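Local atomic coordinates of hexapeptide transferase family protein (Anaplasma phagocytophilum, PDB entry 3IXC), a protein that binds magnesium and is probably a transferase, as a trimeric left-handed beta-helix protein of the hexapeptide-repeat family related to gamma-class carbonic anhydrases. Residues G55-G63 against Y183-L191. Sequence-based numbering, arbitrary orientation.
Sequences GKNASIWYG and YIALSRGYL
Asn57 and Ser59 pass over the last turns of helix 170-188, their CA atoms 6.1 Å from that of Ile184 and 6.5 Å from that of Ser187; the type II turn from Gly55 to Ala58 sets Asn57 at a corner of the beta-helix coil. Trp61 carries the contact. With CG beside its backbone N (chi1 -67°), its indole meets Tyr183 with a face and Tyr190 with an edge. The edge of Tyr183 lies over that face, offset toward the rim, CD1 3.5 Å from Trp61 NE1. At the far end the roles reverse: the six-membered ring of Trp61 turns its edge to the face of Tyr190, Trp61 CZ3 3.6 Å from Tyr190 CE1, planes at 83°. Within its own coil Trp61 NE1 makes a weak hydrogen bond to Ser59 OG, and Ser59 CB rests on Ser187 CB. Beyond the tryptophan, Tyr62 brings OH to within 3.2 Å of Tyr190 CE2. At the opposite end, in one of its two conformers, the extended Arg188 side chain donates from NH2 to Asn57 OD1 (2.8 Å), nearly in the guanidinium plane but well above the carbonyl plane; one water accepts from both Asn57 ND2 and Arg188 NH2, while Ile184 CG2 sits over the guanidinium centre. The hydroxyls of Tyr183 and Tyr190 hydrogen-bond to Arg67 and Asp69 of a neighbouring subunit, and that Arg67 also makes a cation-pi contact with Trp61. An aromatic cluster shared with the trimer interface, Tyr183 close to the bound magnesium, thus holds the C-terminal helix to its own beta-helix, supplemented in that Arg188 conformer by a hydrated polar bond.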
ATOM      1  N   GLY A  55      21.829  -5.374   5.729  1.00  9.39           N
ATOM      2  CA  GLY A  55      23.208  -5.464   5.261  1.00  9.26           C
ATOM      3  C   GLY A  55      23.791  -4.232   4.598  1.00  8.69           C
ATOM      4  O   GLY A  55      23.097  -3.234   4.373  1.00  8.29           O
ATOM      5  N   LYS A  56      25.085  -4.329   4.292  1.00  8.39           N
ATOM      6  CA  LYS A  56      25.849  -3.292   3.608  1.00  8.56           C
ATOM      7  C   LYS A  56      25.150  -2.810   2.334  1.00  8.53           C
ATOM      8  O   LYS A  56      24.716  -3.622   1.521  1.00  8.37           O
ATOM      9  CB  LYS A  56      27.241  -3.854   3.275  1.00  8.50           C
ATOM     10  CG  LYS A  56      28.049  -3.080   2.271  1.00 10.53           C
ATOM     11  CD  LYS A  56      29.416  -3.752   2.093  1.00 13.06           C
ATOM     12  CE  LYS A  56      30.249  -3.055   1.027  1.00 14.99           C
ATOM     13  NZ  LYS A  56      31.612  -3.676   0.929  1.00 16.29           N
ATOM     14  N   ASN A  57      25.048  -1.491   2.173  1.00  8.37           N
ATOM     15  CA  ASN A  57      24.533  -0.875   0.942  1.00  8.05           C
ATOM     16  C   ASN A  57      23.076  -1.176   0.614  1.00  8.12           C
ATOM     17  O   ASN A  57      22.637  -0.900  -0.498  1.00  8.12           O
ATOM     18  CB  ASN A  57      25.404  -1.228  -0.279  1.00  8.50           C
ATOM     19  CG  ASN A  57      26.817  -0.669  -0.178  1.00 10.35           C
ATOM     20  OD1 ASN A  57      27.061   0.361   0.471  1.00 11.45           O
ATOM     21  ND2 ASN A  57      27.756  -1.337  -0.841  1.00 12.34           N
ATOM     22  N   ALA A  58      22.336  -1.760   1.559  1.00  7.86           N
ATOM     23  CA  ALA A  58      20.895  -1.925   1.371  1.00  7.88           C
ATOM     24  C   ALA A  58      20.206  -0.566   1.405  1.00  8.10           C
ATOM     25  O   ALA A  58      20.773   0.416   1.886  1.00  8.62           O
ATOM     26  CB  ALA A  58      20.308  -2.851   2.432  1.00  8.03           C
ATOM     27  N   SER A  59      18.985  -0.508   0.886  1.00  7.81           N
ATOM     28  CA  SER A  59      18.205   0.722   0.946  1.00  8.13           C
ATOM     29  C   SER A  59      16.749   0.383   1.242  1.00  8.25           C
ATOM     30  O   SER A  59      16.122  -0.438   0.559  1.00  8.59           O
ATOM     31  CB  SER A  59      18.364   1.582  -0.324  1.00  8.51           C
ATOM     32  OG  SER A  59      18.080   0.867  -1.525  1.00  8.88           O
ATOM     33  N   ILE A  60      16.248   0.999   2.302  1.00  8.36           N
ATOM     34  CA  ILE A  60      14.894   0.758   2.804  1.00  8.52           C
ATOM     35  C   ILE A  60      14.158   2.083   2.655  1.00  8.32           C
ATOM     36  O   ILE A  60      14.539   3.083   3.269  1.00  8.13           O
ATOM     37  CB  ILE A  60      14.933   0.288   4.282  1.00  9.25           C
ATOM     38  CG1 ILE A  60      15.918  -0.892   4.459  1.00  9.46           C
ATOM     39  CG2 ILE A  60      13.535  -0.030   4.793  1.00 10.24           C
ATOM     40  CD1 ILE A  60      15.561  -2.172   3.665  1.00 10.87           C
ATOM     41  N   TRP A  61      13.112   2.084   1.830  1.00  7.82           N
ATOM     42  CA  TRP A  61      12.537   3.326   1.302  1.00  7.58           C
ATOM     43  C   TRP A  61      11.358   3.880   2.111  1.00  7.67           C
ATOM     44  O   TRP A  61      11.027   3.369   3.189  1.00  7.59           O
ATOM     45  CB  TRP A  61      12.252   3.156  -0.208  1.00  7.76           C
ATOM     46  CG  TRP A  61      13.572   3.015  -0.924  1.00  7.57           C
ATOM     47  CD1 TRP A  61      14.299   1.858  -1.118  1.00  7.77           C
ATOM     48  CD2 TRP A  61      14.376   4.081  -1.438  1.00  8.25           C
ATOM     49  NE1 TRP A  61      15.497   2.152  -1.744  1.00  7.08           N
ATOM     50  CE2 TRP A  61      15.566   3.504  -1.955  1.00  7.23           C
ATOM     51  CE3 TRP A  61      14.203   5.469  -1.525  1.00  8.82           C
ATOM     52  CZ2 TRP A  61      16.575   4.271  -2.555  1.00  8.23           C
ATOM     53  CZ3 TRP A  61      15.206   6.233  -2.129  1.00  8.15           C
ATOM     54  CH2 TRP A  61      16.381   5.625  -2.637  1.00  8.27           C
ATOM     55  N   TYR A  62      10.785   4.978   1.625  1.00  7.63           N
ATOM     56  CA  TYR A  62       9.806   5.737   2.394  1.00  7.10           C
ATOM     57  C   TYR A  62       8.578   4.908   2.712  1.00  7.59           C
ATOM     58  O   TYR A  62       8.054   4.218   1.845  1.00  7.35           O
ATOM     59  CB  TYR A  62       9.414   6.986   1.618  1.00  6.58           C
ATOM     60  CG  TYR A  62      10.563   7.953   1.481  1.00  7.10           C
ATOM     61  CD1 TYR A  62      10.861   8.851   2.513  1.00  7.80           C
ATOM     62  CD2 TYR A  62      11.356   7.969   0.329  1.00  8.25           C
ATOM     63  CE1 TYR A  62      11.932   9.740   2.402  1.00  7.30           C
ATOM     64  CE2 TYR A  62      12.433   8.862   0.212  1.00  8.29           C
ATOM     65  CZ  TYR A  62      12.705   9.737   1.254  1.00  8.03           C
ATOM     66  OH  TYR A  62      13.758  10.619   1.153  1.00  9.55           O
ATOM     67  N   GLY A  63       8.151   4.965   3.970  1.00  7.73           N
ATOM     68  CA  GLY A  63       6.930   4.291   4.398  1.00  8.31           C
ATOM     69  C   GLY A  63       7.003   2.773   4.471  1.00  8.88           C
ATOM     70  O   GLY A  63       5.985   2.114   4.694  1.00  8.63           O
ATOM     71  N   TYR A 183      20.055   1.061  -7.592  1.00  6.60           N
ATOM     72  CA  TYR A 183      19.461   1.489  -6.330  1.00  6.47           C
ATOM     73  C   TYR A 183      20.497   1.844  -5.272  1.00  7.03           C
ATOM     74  O   TYR A 183      20.283   2.774  -4.479  1.00  7.49           O
ATOM     75  CB  TYR A 183      18.421   0.471  -5.816  1.00  6.71           C
ATOM     76  CG  TYR A 183      17.028   0.993  -6.045  1.00  6.33           C
ATOM     77  CD1 TYR A 183      16.414   1.807  -5.091  1.00  6.96           C
ATOM     78  CD2 TYR A 183      16.355   0.751  -7.242  1.00  6.43           C
ATOM     79  CE1 TYR A 183      15.147   2.343  -5.316  1.00  6.61           C
ATOM     80  CE2 TYR A 183      15.092   1.287  -7.475  1.00  7.38           C
ATOM     81  CZ  TYR A 183      14.500   2.074  -6.499  1.00  7.87           C
ATOM     82  OH  TYR A 183      13.255   2.601  -6.715  1.00  7.97           O
ATOM     83  N   ILE A 184      21.620   1.131  -5.271  1.00  6.25           N
ATOM     84  CA  ILE A 184      22.722   1.509  -4.380  1.00  6.24           C
ATOM     85  C   ILE A 184      23.162   2.929  -4.736  1.00  6.06           C
ATOM     86  O   ILE A 184      23.266   3.788  -3.854  1.00  6.82           O
ATOM     87  CB  ILE A 184      23.914   0.522  -4.448  1.00  5.77           C
ATOM     88  CG1 ILE A 184      23.478  -0.876  -3.979  1.00  5.92           C
ATOM     89  CG2 ILE A 184      25.095   1.040  -3.591  1.00  6.71           C
ATOM     90  CD1 ILE A 184      24.498  -2.000  -4.287  1.00  8.19           C
ATOM     91  N   ALA A 185      23.380   3.177  -6.027  1.00  6.01           N
ATOM     92  CA  ALA A 185      23.821   4.499  -6.487  1.00  6.35           C
ATOM     93  C   ALA A 185      22.792   5.579  -6.166  1.00  6.58           C
ATOM     94  O   ALA A 185      23.149   6.660  -5.670  1.00  6.96           O
ATOM     95  CB  ALA A 185      24.131   4.472  -7.978  1.00  6.31           C
ATOM     96  N   LEU A 186      21.523   5.273  -6.434  1.00  6.55           N
ATOM     97  CA  LEU A 186      20.411   6.191  -6.155  1.00  6.94           C
ATOM     98  C   LEU A 186      20.371   6.579  -4.680  1.00  7.24           C
ATOM     99  O   LEU A 186      20.248   7.766  -4.338  1.00  7.16           O
ATOM    100  CB  LEU A 186      19.076   5.548  -6.572  1.00  6.56           C
ATOM    101  CG  LEU A 186      17.814   6.420  -6.479  1.00  7.50           C
ATOM    102  CD1 LEU A 186      17.905   7.638  -7.402  1.00  6.91           C
ATOM    103  CD2 LEU A 186      16.578   5.609  -6.817  1.00  7.87           C
ATOM    104  N   SER A 187      20.495   5.581  -3.806  1.00  6.86           N
ATOM    105  CA  SER A 187      20.425   5.819  -2.361  1.00  6.94           C
ATOM    106  C   SER A 187      21.590   6.660  -1.825  1.00  7.57           C
ATOM    107  O   SER A 187      21.447   7.315  -0.792  1.00  7.26           O
ATOM    108  CB  SER A 187      20.308   4.498  -1.597  1.00  6.92           C
ATOM    109  OG  SER A 187      21.528   3.774  -1.612  1.00  8.49           O
ATOM    110  N   ARG A 188      22.729   6.652  -2.531  1.00  8.40           N
ATOM    111  CA  ARG A 188      23.878   7.419  -2.068  0.50  9.29           C
ATOM    112  C   ARG A 188      23.691   8.925  -2.261  1.00 10.03           C
ATOM    113  O   ARG A 188      24.412   9.719  -1.661  1.00 10.64           O
ATOM    114  CB  ARG A 188      25.173   6.899  -2.694  0.50  9.20           C
ATOM    115  CG  ARG A 188      25.694   5.691  -1.942  0.50  9.46           C
ATOM    116  CD  ARG A 188      26.644   4.855  -2.752  0.50  9.38           C
ATOM    117  NE  ARG A 188      27.012   3.651  -2.019  0.50  9.50           N
ATOM    118  CZ  ARG A 188      27.969   2.817  -2.401  0.50 10.19           C
ATOM    119  NH1 ARG A 188      28.647   3.064  -3.510  0.50  9.51           N
ATOM    120  NH2 ARG A 188      28.245   1.742  -1.678  0.50 10.00           N
ATOM    121  N   GLY A 189      22.701   9.308  -3.067  1.00 10.99           N
ATOM    122  CA  GLY A 189      22.398  10.719  -3.295  1.00 12.61           C
ATOM    123  C   GLY A 189      21.506  11.313  -2.222  1.00 13.80           C
ATOM    124  O   GLY A 189      21.213  12.515  -2.246  1.00 14.83           O
ATOM    125  N   TYR A 190      21.070  10.467  -1.290  1.00 14.49           N
ATOM    126  CA  TYR A 190      20.301  10.896  -0.135  1.00 15.70           C
ATOM    127  C   TYR A 190      21.249  11.149   1.043  1.00 17.32           C
ATOM    128  O   TYR A 190      21.382  12.294   1.478  1.00 18.66           O
ATOM    129  CB  TYR A 190      19.222   9.865   0.221  1.00 14.99           C
ATOM    130  CG  TYR A 190      18.051   9.830  -0.750  1.00 11.98           C
ATOM    131  CD1 TYR A 190      18.159   9.197  -1.987  1.00 10.27           C
ATOM    132  CD2 TYR A 190      16.831  10.438  -0.426  1.00 10.71           C
ATOM    133  CE1 TYR A 190      17.094   9.173  -2.883  1.00  9.14           C
ATOM    134  CE2 TYR A 190      15.761  10.417  -1.316  1.00  9.50           C
ATOM    135  CZ  TYR A 190      15.901   9.783  -2.537  1.00  9.05           C
ATOM    136  OH  TYR A 190      14.851   9.755  -3.424  1.00  8.72           O
ATOM    137  N   LEU A 191      21.912  10.080   1.504  1.00 18.68           N
ATOM    138  CA  LEU A 191      22.741  10.046   2.728  1.00 20.03           C
ATOM    139  C   LEU A 191      23.624  11.272   2.939  1.00 20.36           C
ATOM    140  O   LEU A 191      24.695  11.385   2.340  1.00 20.99           O
ATOM    141  CB  LEU A 191      23.626   8.783   2.738  1.00 20.29           C
ATOM    142  CG  LEU A 191      22.985   7.390   2.792  1.00 21.17           C
ATOM    143  CD1 LEU A 191      23.945   6.340   2.243  1.00 22.21           C
ATOM    144  CD2 LEU A 191      22.561   7.048   4.217  1.00 21.71           C
ATOM    145  OXT LEU A 191      23.303  12.160   3.728  1.00 21.11           O
TER
HETATM  146  O   HOH W   1      30.446  -0.251  -1.358  1.00 33.65           O